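Local structure of Ispd/ispf bifunctional enzyme (Campylobacter jejuni, 1W55) at residues L114-A127 with R139-K152. The protein catalyses two steps of isoprenoid precursor biosynthesis, transferring the cytidylyl group of CTP to methylerythritol phosphate and cyclising the phosphorylated product to methylerythritol cyclodiphosphate with release of CMP. Sequence-based numbering, arbitrary orientation.
Sequences LDKADCITPALKVA and REKIKLIQTPQISK. With C (cytidine-5'-monophosphate), chain D; EDO (1,2-ethanediol), chain F.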
loop_
_atom_site.group_PDB
_atom_site.type_symbol
_atom_site.label_atom_id
_atom_site.label_comp_id
_atom_site.label_asym_id
_atom_site.label_seq_id
_atom_site.Cartn_x
_atom_site.Cartn_y
_atom_site.Cartn_z
ATOM N N LEU A 114 -12.734 -35.024 -13.461
ATOM C CA LEU A 114 -12.022 -35.838 -14.441
ATOM C C LEU A 114 -12.813 -36.986 -15.068
ATOM O O LEU A 114 -12.692 -37.232 -16.272
ATOM C CB LEU A 114 -10.732 -36.382 -13.818
ATOM C CG LEU A 114 -9.625 -36.867 -14.757
ATOM C CD1 LEU A 114 -9.374 -35.860 -15.863
ATOM C CD2 LEU A 114 -8.354 -37.142 -13.975
ATOM N N ASP A 115 -13.611 -37.685 -14.262
ATOM C CA ASP A 115 -14.307 -38.886 -14.727
ATOM C C ASP A 115 -15.688 -38.621 -15.335
ATOM O O ASP A 115 -16.331 -39.545 -15.841
ATOM C CB ASP A 115 -14.418 -39.916 -13.593
ATOM C CG ASP A 115 -13.058 -40.362 -13.067
ATOM O OD1 ASP A 115 -12.169 -40.706 -13.882
ATOM O OD2 ASP A 115 -12.790 -40.403 -11.846
ATOM N N LYS A 116 -16.133 -37.368 -15.299
ATOM C CA LYS A 116 -17.472 -37.007 -15.776
ATOM C C LYS A 116 -17.656 -37.049 -17.299
ATOM O O LYS A 116 -18.785 -37.161 -17.773
ATOM C CB LYS A 116 -17.895 -35.629 -15.236
ATOM C CG LYS A 116 -18.049 -35.572 -13.719
ATOM C CD LYS A 116 -19.401 -35.007 -13.296
ATOM C CE LYS A 116 -19.624 -35.114 -11.778
ATOM N NZ LYS A 116 -18.435 -34.714 -10.953
ATOM N N ALA A 117 -16.564 -36.951 -18.059
ATOM C CA ALA A 117 -16.656 -36.827 -19.523
ATOM C C ALA A 117 -15.340 -37.150 -20.244
ATOM O O ALA A 117 -14.366 -37.572 -19.612
ATOM C CB ALA A 117 -17.173 -35.425 -19.912
ATOM N N ASP A 118 -15.319 -36.966 -21.566
ATOM C CA ASP A 118 -14.104 -37.189 -22.359
ATOM C C ASP A 118 -13.177 -35.966 -22.375
ATOM O O ASP A 118 -11.963 -36.098 -22.549
ATOM C CB ASP A 118 -14.450 -37.592 -23.792
ATOM C CG ASP A 118 -15.322 -38.828 -23.858
ATOM O OD1 ASP A 118 -14.981 -39.844 -23.207
ATOM O OD2 ASP A 118 -16.380 -38.862 -24.526
ATOM N N CYS A 119 -13.764 -34.784 -22.197
ATOM C CA CYS A 119 -13.016 -33.539 -22.179
ATOM C C CYS A 119 -13.610 -32.608 -21.127
ATOM O O CYS A 119 -14.835 -32.417 -21.079
ATOM C CB CYS A 119 -13.048 -32.893 -23.566
ATOM S SG CYS A 119 -12.203 -31.306 -23.712
ATOM N N ILE A 120 -12.748 -32.067 -20.263
ATOM C CA ILE A 120 -13.159 -31.122 -19.219
ATOM C C ILE A 120 -12.581 -29.739 -19.494
ATOM O O ILE A 120 -11.365 -29.583 -19.643
ATOM C CB ILE A 120 -12.701 -31.580 -17.814
ATOM C CG1 ILE A 120 -12.612 -33.124 -17.697
ATOM C CG2 ILE A 120 -13.590 -30.934 -16.732
ATOM C CD1 ILE A 120 -13.956 -33.876 -17.824
ATOM N N THR A 121 -13.448 -28.737 -19.533
ATOM C CA THR A 121 -13.058 -27.401 -19.958
ATOM C C THR A 121 -13.776 -26.323 -19.148
ATOM O O THR A 121 -14.939 -26.496 -18.765
ATOM C CB THR A 121 -13.338 -27.217 -21.488
ATOM O OG1 THR A 121 -12.932 -25.905 -21.906
ATOM C CG2 THR A 121 -14.818 -27.209 -21.779
ATOM N N PRO A 122 -13.083 -25.219 -18.880
ATOM C CA PRO A 122 -13.726 -24.033 -18.316
ATOM C C PRO A 122 -14.502 -23.266 -19.378
ATOM O O PRO A 122 -14.187 -23.322 -20.566
ATOM C CB PRO A 122 -12.549 -23.192 -17.789
ATOM C CG PRO A 122 -11.313 -23.985 -18.032
ATOM C CD PRO A 122 -11.637 -25.021 -19.069
ATOM N N ALA A 123 -15.531 -22.558 -18.930
ATOM C CA ALA A 123 -16.409 -21.802 -19.802
ATOM C C ALA A 123 -17.033 -20.675 -18.997
ATOM O O ALA A 123 -17.193 -20.781 -17.777
ATOM C CB ALA A 123 -17.488 -22.695 -20.389
ATOM N N LEU A 124 -17.391 -19.611 -19.698
ATOM C CA LEU A 124 -18.043 -18.461 -19.110
ATOM C C LEU A 124 -19.288 -18.144 -19.915
ATOM O O LEU A 124 -19.308 -18.312 -21.130
ATOM C CB LEU A 124 -17.109 -17.249 -19.123
ATOM C CG LEU A 124 -15.819 -17.350 -18.311
ATOM C CD1 LEU A 124 -14.919 -16.168 -18.639
ATOM C CD2 LEU A 124 -16.110 -17.431 -16.811
ATOM N N LYS A 125 -20.321 -17.685 -19.219
ATOM C CA LYS A 125 -21.537 -17.196 -19.848
ATOM C C LYS A 125 -21.343 -15.724 -20.182
ATOM O O LYS A 125 -20.398 -15.092 -19.705
ATOM C CB LYS A 125 -22.728 -17.360 -18.897
ATOM C CG LYS A 125 -23.027 -18.802 -18.462
ATOM C CD LYS A 125 -24.266 -18.858 -17.550
ATOM C CE LYS A 125 -23.981 -19.618 -16.249
ATOM N NZ LYS A 125 -23.462 -18.745 -15.138
ATOM N N VAL A 126 -22.265 -15.181 -20.974
ATOM C CA VAL A 126 -22.218 -13.798 -21.422
ATOM C C VAL A 126 -23.569 -13.115 -21.167
ATOM O O VAL A 126 -24.618 -13.648 -21.539
ATOM C CB VAL A 126 -21.874 -13.720 -22.940
ATOM C CG1 VAL A 126 -21.899 -12.282 -23.437
ATOM C CG2 VAL A 126 -20.516 -14.355 -23.219
ATOM N N ALA A 127 -23.529 -11.927 -20.561
ATOM C CA ALA A 127 -24.741 -11.159 -20.265
ATOM C C ALA A 127 -24.908 -9.944 -21.172
ATOM O O ALA A 127 -25.934 -9.254 -21.128
ATOM C CB ALA A 127 -24.752 -10.734 -18.816
ATOM N N ARG A 139 -28.072 -14.410 -26.281
ATOM C CA ARG A 139 -26.846 -14.387 -25.477
ATOM C C ARG A 139 -26.763 -15.503 -24.443
ATOM O O ARG A 139 -25.667 -15.942 -24.102
ATOM C CB ARG A 139 -26.639 -13.016 -24.823
ATOM C CG ARG A 139 -27.712 -12.610 -23.810
ATOM C CD ARG A 139 -27.771 -11.116 -23.565
ATOM N NE ARG A 139 -28.745 -10.768 -22.534
ATOM C CZ ARG A 139 -29.081 -9.530 -22.203
ATOM N NH1 ARG A 139 -28.514 -8.498 -22.817
ATOM N NH2 ARG A 139 -29.980 -9.318 -21.246
ATOM N N GLU A 140 -27.921 -15.972 -23.974
ATOM C CA GLU A 140 -28.004 -17.041 -22.971
ATOM C C GLU A 140 -27.451 -18.382 -23.478
ATOM O O GLU A 140 -27.047 -19.233 -22.680
ATOM C CB GLU A 140 -29.462 -17.238 -22.503
ATOM C CG GLU A 140 -30.057 -16.060 -21.731
ATOM C CD GLU A 140 -30.670 -14.987 -22.632
ATOM O OE1 GLU A 140 -30.897 -15.256 -23.836
ATOM O OE2 GLU A 140 -30.924 -13.859 -22.137
ATOM N N LYS A 141 -27.441 -18.567 -24.801
ATOM C CA LYS A 141 -26.957 -19.817 -25.405
ATOM C C LYS A 141 -25.458 -19.785 -25.741
ATOM O O LYS A 141 -24.897 -20.768 -26.262
ATOM C CB LYS A 141 -27.784 -20.152 -26.656
ATOM C CG LYS A 141 -29.268 -20.383 -26.353
ATOM C CD LYS A 141 -29.997 -20.938 -27.568
ATOM C CE LYS A 141 -31.405 -21.417 -27.199
ATOM N NZ LYS A 141 -32.393 -20.847 -28.155
ATOM N N ILE A 142 -24.818 -18.650 -25.449
ATOM C CA ILE A 142 -23.402 -18.470 -25.753
ATOM C C ILE A 142 -22.536 -19.018 -24.633
ATOM O O ILE A 142 -22.829 -18.788 -23.460
ATOM C CB ILE A 142 -23.092 -16.977 -25.998
ATOM C CG1 ILE A 142 -23.827 -16.469 -27.254
ATOM C CG2 ILE A 142 -21.578 -16.724 -26.063
ATOM C CD1 ILE A 142 -23.195 -16.876 -28.595
ATOM N N LYS A 143 -21.476 -19.737 -25.005
ATOM C CA LYS A 143 -20.374 -20.077 -24.095
ATOM C C LYS A 143 -19.057 -19.535 -24.649
ATOM O O LYS A 143 -18.746 -19.751 -25.827
ATOM C CB LYS A 143 -20.233 -21.595 -23.951
ATOM C CG LYS A 143 -21.120 -22.222 -22.915
ATOM C CD LYS A 143 -20.715 -23.666 -22.653
ATOM C CE LYS A 143 -21.816 -24.420 -21.924
ATOM N NZ LYS A 143 -23.035 -24.633 -22.764
ATOM N N LEU A 144 -18.282 -18.846 -23.810
ATOM C CA LEU A 144 -16.895 -18.522 -24.149
ATOM C C LEU A 144 -16.012 -19.567 -23.495
ATOM O O LEU A 144 -16.047 -19.742 -22.272
ATOM C CB LEU A 144 -16.495 -17.116 -23.695
ATOM C CG LEU A 144 -17.338 -15.938 -24.198
ATOM C CD1 LEU A 144 -16.800 -14.629 -23.634
ATOM C CD2 LEU A 144 -17.446 -15.867 -25.726
ATOM N N ILE A 145 -15.246 -20.284 -24.313
ATOM C CA ILE A 145 -14.440 -21.382 -23.816
ATOM C C ILE A 145 -13.021 -20.920 -23.471
ATOM O O ILE A 145 -12.445 -20.045 -24.125
ATOM C CB ILE A 145 -14.414 -22.568 -24.826
ATOM C CG1 ILE A 145 -15.834 -23.005 -25.220
ATOM C CG2 ILE A 145 -13.640 -23.731 -24.260
ATOM C CD1 ILE A 145 -16.697 -23.570 -24.064
ATOM N N GLN A 146 -12.471 -21.528 -22.433
ATOM C CA GLN A 146 -11.140 -21.199 -21.970
ATOM C C GLN A 146 -10.331 -22.489 -21.899
ATOM O O GLN A 146 -10.807 -23.569 -22.268
ATOM C CB GLN A 146 -11.198 -20.521 -20.591
ATOM C CG GLN A 146 -11.932 -19.171 -20.541
ATOM C CD GLN A 146 -11.809 -18.494 -19.172
ATOM O OE1 GLN A 146 -12.031 -19.131 -18.134
ATOM N NE2 GLN A 146 -11.438 -17.211 -19.167
ATOM N N THR A 147 -9.129 -22.349 -21.369
ATOM C CA THR A 147 -8.115 -23.387 -21.267
ATOM C C THR A 147 -7.587 -23.148 -19.818
ATOM O O THR A 147 -7.780 -22.031 -19.316
ATOM C CB THR A 147 -7.105 -23.045 -22.408
ATOM O OG1 THR A 147 -7.203 -23.984 -23.494
ATOM C CG2 THR A 147 -5.706 -23.054 -21.995
ATOM N N PRO A 148 -6.976 -24.112 -19.103
ATOM C CA PRO A 148 -6.642 -25.474 -19.551
ATOM C C PRO A 148 -7.832 -26.394 -19.813
ATOM O O PRO A 148 -8.923 -26.190 -19.279
ATOM C CB PRO A 148 -5.826 -26.056 -18.380
ATOM C CG PRO A 148 -5.504 -24.900 -17.461
ATOM C CD PRO A 148 -6.562 -23.874 -17.708
ATOM N N GLN A 149 -7.607 -27.396 -20.657
ATOM C CA GLN A 149 -8.632 -28.375 -20.982
ATOM C C GLN A 149 -8.000 -29.746 -20.765
ATOM O O GLN A 149 -6.851 -29.964 -21.143
ATOM C CB GLN A 149 -9.100 -28.205 -22.432
ATOM C CG GLN A 149 -9.745 -26.848 -22.742
ATOM C CD GLN A 149 -10.260 -26.709 -24.177
ATOM O OE1 GLN A 149 -9.536 -26.978 -25.137
ATOM N NE2 GLN A 149 -11.503 -26.255 -24.321
ATOM N N ILE A 150 -8.727 -30.654 -20.123
ATOM C CA ILE A 150 -8.228 -32.009 -19.918
ATOM C C ILE A 150 -9.006 -32.974 -20.803
ATOM O O ILE A 150 -10.245 -32.948 -20.829
ATOM C CB ILE A 150 -8.349 -32.451 -18.435
ATOM C CG1 ILE A 150 -7.673 -31.460 -17.503
ATOM C CG2 ILE A 150 -7.725 -33.827 -18.232
ATOM C CD1 ILE A 150 -8.072 -31.647 -16.037
ATOM N N SER A 151 -8.274 -33.837 -21.499
ATOM C CA SER A 151 -8.880 -34.798 -22.403
ATOM C C SER A 151 -8.257 -36.161 -22.187
ATOM O O SER A 151 -7.125 -36.269 -21.696
ATOM C CB SER A 151 -8.669 -34.377 -23.863
ATOM O OG SER A 151 -9.244 -33.116 -24.121
ATOM N N LYS A 152 -8.999 -37.197 -22.561
ATOM C CA LYS A 152 -8.422 -38.529 -22.685
ATOM C C LYS A 152 -7.532 -38.465 -23.913
ATOM O O LYS A 152 -7.975 -38.082 -25.007
ATOM C CB LYS A 152 -9.499 -39.609 -22.846
ATOM C CG LYS A 152 -10.509 -39.678 -21.690
ATOM C CD LYS A 152 -10.534 -41.066 -21.036
ATOM C CE LYS A 152 -11.738 -41.244 -20.094
ATOM N NZ LYS A 152 -13.035 -40.780 -20.710
HETATM O OP3 C D . -29.303 -7.167 -18.503
HETATM P P C D . -30.785 -6.881 -18.537
HETATM O OP1 C D . -31.563 -7.719 -17.554
HETATM O OP2 C D . -31.376 -6.779 -19.923
HETATM O "O5'" C D . -30.926 -5.415 -17.882
HETATM C "C5'" C D . -30.294 -4.275 -18.445
HETATM C "C4'" C D . -30.709 -3.017 -17.680
HETATM O "O4'" C D . -32.080 -2.681 -17.929
HETATM C "C3'" C D . -30.563 -3.168 -16.179
HETATM O "O3'" C D . -29.912 -2.004 -15.707
HETATM C "C2'" C D . -31.978 -3.234 -15.645
HETATM O "O2'" C D . -32.111 -2.660 -14.350
HETATM C "C1'" C D . -32.759 -2.458 -16.693
HETATM N N1 C D . -34.132 -2.950 -16.788
HETATM C C2 C D . -35.183 -2.023 -16.691
HETATM O O2 C D . -34.936 -0.797 -16.531
HETATM N N3 C D . -36.451 -2.474 -16.776
HETATM C C4 C D . -36.722 -3.798 -16.934
HETATM N N4 C D . -38.010 -4.225 -17.006
HETATM C C5 C D . -35.690 -4.726 -17.028
HETATM C C6 C D . -34.381 -4.268 -16.951
HETATM C C1 EDO F . -8.855 -21.923 -27.030
HETATM O O1 EDO F . -8.168 -20.685 -26.933
HETATM C C2 EDO F . -10.099 -21.883 -26.169
HETATM O O2 EDO F . -10.822 -20.710 -26.463
HETATM O O HOH W 1 -24.239 -16.975 -22.194
#
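Ile120 and Ile150 form a hydrogen-bonded antiparallel pair in the IspD cytidylyltransferase domain, where strand 119-124 runs beside two strands, 149-152 and 142-145. It illustrates how a sheet absorbs an interruption: the register shifts by two between Ile120 and Ala123, opposite Gln146 to cis-Pro148, yet Gln146 N donates to Pro122 O. Thr121 OG1, anti to its nitrogen (chi1 -179°), lies alongside the extended Gln149, whose NE2 donates to it at 2.8 Å, nearly straight; NE2 also donates to Asp168 OD2 and OE1 accepts from Asp169 N, fixing the amide's rotation. Pro122 CD meets Pro148 O. Tight packing continues where helix 104-111 covers Ile120 and Ile150 through Leu110; the Leu114 side chain crosses that of Ile150 at about a right angle, CD1 meeting CG2 at 3.5 Å.

The Asp118 end is more open: OD1 meets Lys152 NZ in a 3.3 Å salt bridge, and OD2 accepts from Lys179 N. The second subunit covers the other end, where Val126 CG2 packs on Leu144. There Ala127 O, accepting from Lys191 of that subunit, lies 3.0 Å above the Arg139 guanidinium near its rim, without a hydrogen bond. Arg139, predicted to position methylerythritol phosphate, donates from NH2 in plane to CMP OP2 at 3.2 Å.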